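Local coordinates for surface protein R28 (Streptococcus pyogenes, PDB 6S5Z), which is anchored to the bacterial cell wall and is probably involved in infection, this chain being one of its immunoglobulin-like Rib domains, at residues Asp34-Asn39 against Val64-Gly69; Arg16-His21 against Val76-Thr81; Ser40-Lys45 against Gly60-His65. One frame throughout, in Å; residues are numbered along the deposited sequence.

How the contacts relate
All three contacts lie in one Rib domain, an elongated fold whose four-stranded mixed sheet has the order 16-19, 71-81, 56-65, 41-44. Contact 2 joins its first and last strands, contact 3 pairs 41-44 with 56-65, and contact 1 packs the loop before 41-44 against the end of 56-65 and the turn after it. Contacts 1 and 3 share Val64 and His65, with centres about 10 Å apart; contact 2 lies about 25 Å from contact 1, centre to centre, on the opposite side of the chain's centre. Both contacts 1 and 3 fall within the chain between Arg16-His21 and Val76-Thr81. Neighbouring strands 56-65 and 71-81 thus connect the sodium-binding end to the parallel strand pair.

Contact 1: residues Asp34-Asn39 against Val64-Gly69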
loop_
_atom_site.group_PDB
_atom_site.type_symbol
_atom_site.label_atom_id
_atom_site.label_comp_id
_atom_site.label_asym_id
_atom_site.label_seq_id
_atom_site.Cartn_x
_atom_site.Cartn_y
_atom_site.Cartn_z
ATOM N N ASP A 34 4.411 -0.415 -11.329
ATOM C CA ASP A 34 5.238 -0.540 -12.531
ATOM C C ASP A 34 6.523 0.276 -12.441
ATOM O O ASP A 34 7.433 0.066 -13.249
ATOM C CB ASP A 34 4.458 -0.109 -13.769
ATOM C CG ASP A 34 3.958 1.326 -13.675
ATOM O OD1 ASP A 34 3.509 1.731 -12.584
ATOM O OD2 ASP A 34 4.041 2.057 -14.688
ATOM N N GLU A 35 6.611 1.209 -11.496
ATOM C CA GLU A 35 7.806 2.014 -11.290
ATOM C C GLU A 35 8.659 1.527 -10.124
ATOM O O GLU A 35 9.599 2.221 -9.716
ATOM C CB GLU A 35 7.400 3.471 -11.091
ATOM C CG GLU A 35 6.663 4.006 -12.291
ATOM C CD GLU A 35 6.162 5.407 -12.091
ATOM O OE1 GLU A 35 6.356 5.948 -10.979
ATOM O OE2 GLU A 35 5.559 5.953 -13.041
ATOM N N LEU A 36 8.343 0.351 -9.574
ATOM C CA LEU A 36 9.033 -0.294 -8.487
ATOM C C LEU A 36 9.481 -1.659 -8.974
ATOM O O LEU A 36 8.819 -2.232 -9.837
ATOM C CB LEU A 36 8.098 -0.473 -7.280
ATOM C CG LEU A 36 7.309 0.796 -6.925
ATOM C CD1 LEU A 36 6.340 0.523 -5.786
ATOM C CD2 LEU A 36 8.223 1.977 -6.593
ATOM N N PRO A 37 10.568 -2.217 -8.439
ATOM C CA PRO A 37 10.981 -3.557 -8.875
ATOM C C PRO A 37 9.808 -4.518 -8.778
ATOM O O PRO A 37 9.011 -4.449 -7.846
ATOM C CB PRO A 37 12.097 -3.924 -7.891
ATOM C CG PRO A 37 12.617 -2.586 -7.411
ATOM C CD PRO A 37 11.401 -1.717 -7.333
ATOM N N SER A 38 9.652 -5.361 -9.795
ATOM C CA SER A 38 8.493 -6.244 -9.818
ATOM C C SER A 38 8.606 -7.378 -8.806
ATOM O O SER A 38 7.603 -8.045 -8.551
ATOM C CB SER A 38 8.255 -6.780 -11.232
ATOM O OG SER A 38 9.356 -7.518 -11.714
ATOM N N ASN A 39 9.785 -7.613 -8.225
ATOM C CA ASN A 39 9.898 -8.559 -7.123
ATOM C C ASN A 39 9.697 -7.915 -5.752
ATOM O O ASN A 39 9.832 -8.603 -4.740
ATOM C CB ASN A 39 11.260 -9.236 -7.149
ATOM C CG ASN A 39 11.375 -10.256 -8.247
ATOM O OD1 ASN A 39 10.370 -10.662 -8.852
ATOM N ND2 ASN A 39 12.600 -10.690 -8.510
ATOM N N VAL A 64 6.060 -1.448 1.458
ATOM C CA VAL A 64 6.652 -1.911 0.204
ATOM C C VAL A 64 8.020 -2.498 0.536
ATOM O O VAL A 64 8.919 -1.777 0.981
ATOM C CB VAL A 64 6.759 -0.777 -0.828
ATOM C CG1 VAL A 64 7.298 -1.303 -2.152
ATOM C CG2 VAL A 64 5.412 -0.198 -1.059
ATOM N N HIS A 65 8.181 -3.808 0.353
ATOM C CA HIS A 65 9.412 -4.512 0.719
ATOM C C HIS A 65 10.252 -4.695 -0.538
ATOM O O HIS A 65 9.880 -5.456 -1.428
ATOM C CB HIS A 65 9.101 -5.870 1.353
ATOM C CG HIS A 65 8.524 -5.782 2.733
ATOM N ND1 HIS A 65 9.261 -6.048 3.866
ATOM C CD2 HIS A 65 7.289 -5.431 3.161
ATOM C CE1 HIS A 65 8.501 -5.873 4.934
ATOM N NE2 HIS A 65 7.298 -5.504 4.533
ATOM N N TYR A 66 11.404 -4.061 -0.576
ATOM C CA TYR A 66 12.234 -4.072 -1.765
ATOM C C TYR A 66 13.197 -5.245 -1.726
ATOM O O TYR A 66 13.432 -5.834 -0.664
ATOM C CB TYR A 66 13.013 -2.771 -1.866
ATOM C CG TYR A 66 12.149 -1.567 -2.034
ATOM C CD1 TYR A 66 11.463 -1.355 -3.212
ATOM C CD2 TYR A 66 12.032 -0.620 -1.020
ATOM C CE1 TYR A 66 10.680 -0.247 -3.381
ATOM C CE2 TYR A 66 11.251 0.498 -1.187
ATOM C CZ TYR A 66 10.574 0.673 -2.366
ATOM O OH TYR A 66 9.791 1.781 -2.539
ATOM N N PRO A 67 13.767 -5.620 -2.874
ATOM C CA PRO A 67 14.680 -6.774 -2.891
ATOM C C PRO A 67 15.917 -6.623 -2.029
ATOM O O PRO A 67 16.467 -7.644 -1.606
ATOM C CB PRO A 67 15.066 -6.898 -4.375
ATOM C CG PRO A 67 13.928 -6.263 -5.106
ATOM C CD PRO A 67 13.505 -5.107 -4.232
ATOM N N ASP A 68 16.365 -5.411 -1.715
ATOM C CA ASP A 68 17.567 -5.285 -0.903
ATOM C C ASP A 68 17.246 -5.280 0.575
ATOM O O ASP A 68 18.144 -5.066 1.396
ATOM C CB ASP A 68 18.368 -4.028 -1.279
ATOM C CG ASP A 68 17.702 -2.738 -0.837
ATOM O OD1 ASP A 68 16.545 -2.767 -0.382
ATOM O OD2 ASP A 68 18.342 -1.672 -0.960
ATOM N N GLY A 69 15.990 -5.527 0.927
ATOM C CA GLY A 69 15.577 -5.607 2.308
ATOM C C GLY A 69 15.121 -4.311 2.915
ATOM O O GLY A 69 14.614 -4.325 4.043
HETATM O O HOH W 1 11.219 -7.784 -2.512
#
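Pro37 and Tyr66 lead a largely apolar contact between the loop residues Asp34-Asn39 and the end of strand 56-65 with the turn that follows it. Pro37 CD lies at the edge of the tyrosine ring, close to the ring plane, 4.1 Å from Tyr66 CD1. The CB and CG of the same pyrrolidine serve Pro67: Pro37 CB sits 4.1 Å from Pro67 CG and is equally near Pro67 CD, so the two proline rings meet at a slant. Deeper in, Leu36 points its CG away from its own carbonyl carbon (chi1 -47°). This carries CD1 to within 4.2 Å of Val64 CG1, the two side chains meeting at about a right angle. Leu36 CD2 is turned toward the phenolic end of Tyr66, and Asn39 adds a looser contact through its CB at the outer margin of Pro67.

Polar links are few and indirect. One water donates to both backbones, to Asn39 O at 2.7 Å and to His65 O at 2.9 Å, and so bridges the point where the loop is about to enter strand 41-44. Within the second segment, Gly69 N bonds to Tyr66 O at 3.0 Å and closes a type I turn over Tyr66-Gly69; at the backbone angles of Gly69 a side chain would collide with the preceding carbonyl O, which calls for glycine. Asp68 OD2 accepts from Asp5 N, which ties the turn to helix 5-8.

The phenol of Tyr66 finds its polar partner in Asp72, which binds the sodium ion together with Lys6 and Tyr9, while Pro37 packs on Tyr9. With the Tyr66 side chain about 5 Å from the metal, the proline-tyrosine cluster forms second-shell packing beside the sodium site, at the turn that leads from strand 56-65 into strand 71-81 of this immunoglobulin-like Rib domain.

Contact 2: residues Arg16-His21 against Val76-Thr81; sequences RTVEQH and VKVTVT
Val18 pairs with Val80 and leans diagonally on Val78, and these side chains share one face of a parallel strand pair with Arg16. Its chi1 of -53° leaves CG2 between the backbone N and the carbonyl carbon, and this branch does the touching: Val18 CG2 is 3.9 Å from Val78 CG1 and approaches Val80 CG2 a little less closely. The other branch, CG1, is turned to the guanidinium of Arg16, lying above one face of that group but offset toward its rim. Beyond the last bridge, Val80 CG1 rests 3.6 Å from Gln20 CA, against the backbone as the chain leaves the strand.

Thr17, Glu19, Thr79 and Thr81 occupy the reverse face. Thr17 and Thr79 stand side by side and point the same way, with Thr17 OG1 beside Thr79 CB. Thr17 meets Thr81 at about a right angle, methyl against methyl, its CG2 3.6 Å from Thr81 CG2. Thr79 OG1 bonds to His15 and Glu57, outside the pair. Next to Glu19 CG, Thr81 OG1 is hydrogen-bonded to a water that reaches Glu19 OE2 only weakly.

The side chains are kept in step by backbone bonds that alternate between the strands: Thr79 N to Arg16 O, Val18 N to Thr79 O at 2.9 Å, then Thr81 N to Val18 O. Gln20 N reaches Thr81 O at 3.1 Å, less straight (136° at the hydrogen), and the starting bond from Arg16 N to Lys77 O is weak. The strand axes run parallel in sense and cross at 28°.

Strand 16-19 is an outermost strand of the sheet, added parallel to the C-terminal strand 71-81. It recalls the parallel pairing of an N-terminal edge strand with the last strand (A' with G) found in many immunoglobulin domains, consistent with the immunoglobulin-like fold of the Rib domain.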
loop_
_atom_site.group_PDB
_atom_site.type_symbol
_atom_site.label_atom_id
_atom_site.label_comp_id
_atom_site.label_asym_id
_atom_site.label_seq_id
_atom_site.Cartn_x
_atom_site.Cartn_y
_atom_site.Cartn_z
ATOM N N ARG A 16 -8.481 4.014 -3.407
ATOM C CA ARG A 16 -9.464 3.046 -3.872
ATOM C C ARG A 16 -10.834 3.301 -3.248
ATOM O O ARG A 16 -10.948 3.803 -2.119
ATOM C CB ARG A 16 -9.026 1.613 -3.549
ATOM C CG ARG A 16 -7.679 1.192 -4.082
ATOM C CD ARG A 16 -7.497 -0.281 -3.764
ATOM N NE ARG A 16 -8.496 -1.096 -4.455
ATOM C CZ ARG A 16 -8.774 -2.359 -4.141
ATOM N NH1 ARG A 16 -8.153 -2.954 -3.139
ATOM N NH2 ARG A 16 -9.687 -3.026 -4.822
ATOM N N THR A 17 -11.876 2.940 -4.003
ATOM C CA THR A 17 -13.256 2.920 -3.525
ATOM C C THR A 17 -13.796 1.505 -3.662
ATOM O O THR A 17 -13.796 0.938 -4.760
ATOM C CB THR A 17 -14.129 3.895 -4.311
ATOM O OG1 THR A 17 -13.584 5.208 -4.178
ATOM C CG2 THR A 17 -15.549 3.887 -3.775
ATOM N N VAL A 18 -14.254 0.935 -2.553
ATOM C CA VAL A 18 -14.696 -0.452 -2.517
ATOM C C VAL A 18 -15.992 -0.552 -1.724
ATOM O O VAL A 18 -16.349 0.340 -0.949
ATOM C CB VAL A 18 -13.636 -1.396 -1.897
ATOM C CG1 VAL A 18 -12.287 -1.246 -2.590
ATOM C CG2 VAL A 18 -13.522 -1.163 -0.375
ATOM N N GLU A 19 -16.678 -1.677 -1.894
ATOM C CA GLU A 19 -17.913 -1.916 -1.162
ATOM C C GLU A 19 -17.627 -2.471 0.229
ATOM O O GLU A 19 -16.563 -3.040 0.490
ATOM C CB GLU A 19 -18.802 -2.881 -1.934
ATOM C CG GLU A 19 -19.459 -2.268 -3.166
ATOM C CD GLU A 19 -20.449 -3.215 -3.812
ATOM O OE1 GLU A 19 -20.040 -4.337 -4.181
ATOM O OE2 GLU A 19 -21.640 -2.848 -3.929
ATOM N N GLN A 20 -18.601 -2.301 1.128
ATOM C CA GLN A 20 -18.499 -2.880 2.462
ATOM C C GLN A 20 -18.198 -4.368 2.351
ATOM O O GLN A 20 -18.782 -5.066 1.516
ATOM C CB GLN A 20 -19.803 -2.673 3.227
ATOM C CG GLN A 20 -19.701 -2.878 4.741
ATOM C CD GLN A 20 -21.002 -2.494 5.417
ATOM O OE1 GLN A 20 -21.954 -2.111 4.742
ATOM N NE2 GLN A 20 -21.045 -2.568 6.751
ATOM N N HIS A 21 -17.271 -4.834 3.188
ATOM C CA HIS A 21 -16.808 -6.228 3.338
ATOM C C HIS A 21 -15.846 -6.654 2.233
ATOM O O HIS A 21 -15.423 -7.806 2.203
ATOM C CB HIS A 21 -17.976 -7.217 3.430
ATOM C CG HIS A 21 -18.942 -6.890 4.524
ATOM N ND1 HIS A 21 -18.560 -6.828 5.844
ATOM C CD2 HIS A 21 -20.269 -6.621 4.502
ATOM C CE1 HIS A 21 -19.610 -6.531 6.590
ATOM N NE2 HIS A 21 -20.656 -6.394 5.801
ATOM N N VAL A 76 -2.198 5.393 2.691
ATOM C CA VAL A 76 -3.224 5.242 1.663
ATOM C C VAL A 76 -4.596 5.499 2.265
ATOM O O VAL A 76 -4.783 5.517 3.479
ATOM C CB VAL A 76 -3.205 3.855 0.991
ATOM C CG1 VAL A 76 -1.828 3.508 0.443
ATOM C CG2 VAL A 76 -3.670 2.783 1.999
ATOM N N LYS A 77 -5.559 5.689 1.379
ATOM C CA LYS A 77 -6.926 5.978 1.763
ATOM C C LYS A 77 -7.843 5.041 1.001
ATOM O O LYS A 77 -7.615 4.757 -0.180
ATOM C CB LYS A 77 -7.265 7.450 1.497
ATOM C CG LYS A 77 -6.393 8.370 2.345
ATOM C CD LYS A 77 -6.824 9.831 2.344
ATOM C CE LYS A 77 -6.133 10.571 3.497
ATOM N NZ LYS A 77 -6.759 11.880 3.838
ATOM N N VAL A 78 -8.860 4.541 1.691
ATOM C CA VAL A 78 -9.847 3.664 1.089
ATOM C C VAL A 78 -11.215 4.204 1.463
ATOM O O VAL A 78 -11.515 4.396 2.650
ATOM C CB VAL A 78 -9.698 2.199 1.546
ATOM C CG1 VAL A 78 -10.770 1.336 0.898
ATOM C CG2 VAL A 78 -8.317 1.637 1.206
ATOM N N THR A 79 -12.032 4.468 0.459
ATOM C CA THR A 79 -13.414 4.848 0.667
ATOM C C THR A 79 -14.233 3.572 0.650
ATOM O O THR A 79 -14.099 2.763 -0.272
ATOM C CB THR A 79 -13.875 5.808 -0.437
ATOM O OG1 THR A 79 -12.978 6.918 -0.495
ATOM C CG2 THR A 79 -15.288 6.309 -0.168
ATOM N N VAL A 80 -15.024 3.348 1.691
ATOM C CA VAL A 80 -15.890 2.180 1.739
ATOM C C VAL A 80 -17.328 2.670 1.633
ATOM O O VAL A 80 -17.765 3.494 2.443
ATOM C CB VAL A 80 -15.661 1.355 3.013
ATOM C CG1 VAL A 80 -16.473 0.071 2.962
ATOM C CG2 VAL A 80 -14.174 1.053 3.179
ATOM N N THR A 81 -18.041 2.215 0.604
ATOM C CA THR A 81 -19.428 2.596 0.354
ATOM C C THR A 81 -20.401 1.566 0.930
ATOM O O THR A 81 -20.070 0.391 1.110
ATOM C CB THR A 81 -19.680 2.724 -1.149
ATOM O OG1 THR A 81 -19.668 1.420 -1.740
ATOM C CG2 THR A 81 -18.568 3.515 -1.794
HETATM O O HOH W 2 -22.225 -0.325 -1.627
#

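Contact 3: residues Ser40-Lys45 against Gly60-His65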
loop_
_atom_site.group_PDB
_atom_site.type_symbol
_atom_site.label_atom_id
_atom_site.label_comp_id
_atom_site.label_asym_id
_atom_site.label_seq_id
_atom_site.Cartn_x
_atom_site.Cartn_y
_atom_site.Cartn_z
ATOM N N SER A 40 9.344 -6.632 -5.693
ATOM C CA SER A 40 8.897 -6.065 -4.425
ATOM C C SER A 40 7.663 -6.809 -3.938
ATOM O O SER A 40 6.843 -7.261 -4.727
ATOM C CB SER A 40 8.563 -4.579 -4.593
ATOM O OG SER A 40 9.649 -3.879 -5.182
ATOM N N THR A 41 7.494 -6.889 -2.621
ATOM C CA THR A 41 6.274 -7.455 -2.072
ATOM C C THR A 41 5.544 -6.378 -1.281
ATOM O O THR A 41 6.158 -5.441 -0.779
ATOM C CB THR A 41 6.559 -8.705 -1.199
ATOM O OG1 THR A 41 7.309 -8.348 -0.030
ATOM C CG2 THR A 41 7.343 -9.754 -1.991
ATOM N N TYR A 42 4.220 -6.510 -1.186
ATOM C CA TYR A 42 3.363 -5.494 -0.579
ATOM C C TYR A 42 2.516 -6.150 0.496
ATOM O O TYR A 42 1.949 -7.223 0.269
ATOM C CB TYR A 42 2.455 -4.847 -1.633
ATOM C CG TYR A 42 3.216 -4.236 -2.799
ATOM C CD1 TYR A 42 3.684 -5.024 -3.861
ATOM C CD2 TYR A 42 3.485 -2.874 -2.837
ATOM C CE1 TYR A 42 4.390 -4.448 -4.927
ATOM C CE2 TYR A 42 4.180 -2.308 -3.885
ATOM C CZ TYR A 42 4.624 -3.089 -4.927
ATOM O OH TYR A 42 5.313 -2.477 -5.960
ATOM N N ASN A 43 2.424 -5.503 1.658
ATOM C CA ASN A 43 1.570 -6.010 2.723
ATOM C C ASN A 43 1.077 -4.831 3.532
ATOM O O ASN A 43 1.678 -3.757 3.517
ATOM C CB ASN A 43 2.298 -6.997 3.635
ATOM C CG ASN A 43 3.467 -6.364 4.356
ATOM O OD1 ASN A 43 4.580 -6.349 3.842
ATOM N ND2 ASN A 43 3.221 -5.830 5.557
ATOM N N TRP A 44 -0.024 -5.044 4.243
ATOM C CA TRP A 44 -0.510 -4.025 5.156
ATOM C C TRP A 44 0.363 -3.972 6.397
ATOM O O TRP A 44 0.695 -5.005 6.986
ATOM C CB TRP A 44 -1.968 -4.299 5.556
ATOM C CG TRP A 44 -2.920 -4.184 4.418
ATOM C CD1 TRP A 44 -3.580 -5.195 3.784
ATOM C CD2 TRP A 44 -3.294 -2.975 3.744
ATOM N NE1 TRP A 44 -4.350 -4.687 2.759
ATOM C CE2 TRP A 44 -4.191 -3.328 2.718
ATOM C CE3 TRP A 44 -2.954 -1.627 3.916
ATOM C CZ2 TRP A 44 -4.757 -2.380 1.861
ATOM C CZ3 TRP A 44 -3.518 -0.693 3.077
ATOM C CH2 TRP A 44 -4.406 -1.072 2.057
ATOM N N LYS A 45 0.710 -2.757 6.812
ATOM C CA LYS A 45 1.370 -2.598 8.100
ATOM C C LYS A 45 0.479 -3.145 9.206
ATOM O O LYS A 45 -0.737 -2.965 9.187
ATOM C CB LYS A 45 1.669 -1.121 8.372
ATOM C CG LYS A 45 2.374 -0.856 9.702
ATOM C CD LYS A 45 2.804 0.599 9.784
ATOM C CE LYS A 45 3.930 0.856 8.825
ATOM N NZ LYS A 45 5.152 0.184 9.263
ATOM N N GLY A 60 -4.939 3.643 5.787
ATOM C CA GLY A 60 -4.135 2.454 5.977
ATOM C C GLY A 60 -2.706 2.781 5.606
ATOM O O GLY A 60 -2.407 3.865 5.102
ATOM N N ILE A 61 -1.818 1.831 5.880
ATOM C CA ILE A 61 -0.404 1.967 5.546
ATOM C C ILE A 61 0.054 0.708 4.829
ATOM O O ILE A 61 -0.135 -0.408 5.330
ATOM C CB ILE A 61 0.449 2.238 6.793
ATOM C CG1 ILE A 61 -0.057 3.514 7.486
ATOM C CG2 ILE A 61 1.913 2.379 6.409
ATOM C CD1 ILE A 61 0.523 3.733 8.853
ATOM N N VAL A 62 0.622 0.889 3.642
ATOM C CA VAL A 62 1.211 -0.194 2.875
ATOM C C VAL A 62 2.706 -0.200 3.138
ATOM O O VAL A 62 3.357 0.855 3.094
ATOM C CB VAL A 62 0.918 -0.026 1.377
ATOM C CG1 VAL A 62 1.640 -1.115 0.549
ATOM C CG2 VAL A 62 -0.576 -0.052 1.127
ATOM N N GLU A 63 3.246 -1.378 3.444
ATOM C CA GLU A 63 4.683 -1.583 3.448
ATOM C C GLU A 63 5.113 -2.126 2.093
ATOM O O GLU A 63 4.600 -3.160 1.644
ATOM C CB GLU A 63 5.104 -2.563 4.536
ATOM C CG GLU A 63 4.726 -2.134 5.917
ATOM C CD GLU A 63 5.147 -3.175 6.953
ATOM O OE1 GLU A 63 5.577 -4.290 6.565
ATOM O OE2 GLU A 63 5.047 -2.867 8.152
ATOM N N VAL A 64 6.060 -1.448 1.458
ATOM C CA VAL A 64 6.652 -1.911 0.204
ATOM C C VAL A 64 8.020 -2.498 0.536
ATOM O O VAL A 64 8.919 -1.777 0.981
ATOM C CB VAL A 64 6.759 -0.777 -0.828
ATOM C CG1 VAL A 64 7.298 -1.303 -2.152
ATOM C CG2 VAL A 64 5.412 -0.198 -1.059
ATOM N N HIS A 65 8.181 -3.808 0.353
ATOM C CA HIS A 65 9.412 -4.512 0.719
ATOM C C HIS A 65 10.252 -4.695 -0.538
ATOM O O HIS A 65 9.880 -5.456 -1.428
ATOM C CB HIS A 65 9.101 -5.870 1.353
ATOM C CG HIS A 65 8.524 -5.782 2.733
ATOM N ND1 HIS A 65 9.261 -6.048 3.866
ATOM C CD2 HIS A 65 7.289 -5.431 3.161
ATOM C CE1 HIS A 65 8.501 -5.873 4.934
ATOM N NE2 HIS A 65 7.298 -5.504 4.533
#
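Asn43 swings its CG between its own backbone N and carbonyl carbon (chi1 62°), holding the amide near Glu63 and His65 of the neighbouring strand, while Lys45 runs out extended and then bends at chi3 (-70°) and chi4 (-69°) to return its ammonium to Glu63, its CE pressing tightly on Ile61 CG2. Asn43, Glu63 and His65 lie on one face of an antiparallel beta hairpin, strands 41-44 and 56-65 of the Rib domain, with Lys45 just past the end of strand 41-44. Five backbone bonds fix the pairing, from the reciprocal pair Thr41 and His65, through Asn43 and Glu63, to Lys45 N on Ile61 O.

On the opposite face Tyr42 lies alongside Val64 and points the same way, its CE2 3.7 Å from Val64 CG1 and as near to CG2. Trp44 meets Val62 obliquely, CZ3 3.6 Å from Val62 CG2, and sets its edge against Ile61 O; Leu24 O takes its indole N-H.

The polar face centres on the Glu63 carboxylate. Its OE2 forms a salt bridge with Lys45 NZ at 3.2 Å, met on the anti side, and the ammonium has a second anionic partner in Asp73. Asn43 ND2 divides its hydrogens between Glu63 OE1 and, at 3.0 Å, its neighbour's carbonyl Trp44 O, which should restrain the amide's rotation. With amide and carboxylate planes nearly perpendicular, Asn43 ND2 meets Glu63 OE1 at 3.0 Å from above the carboxylate plane, and His65 NE2 donates to the same oxygen at 2.9 Å on the anti side, displaced slightly to the opposite face.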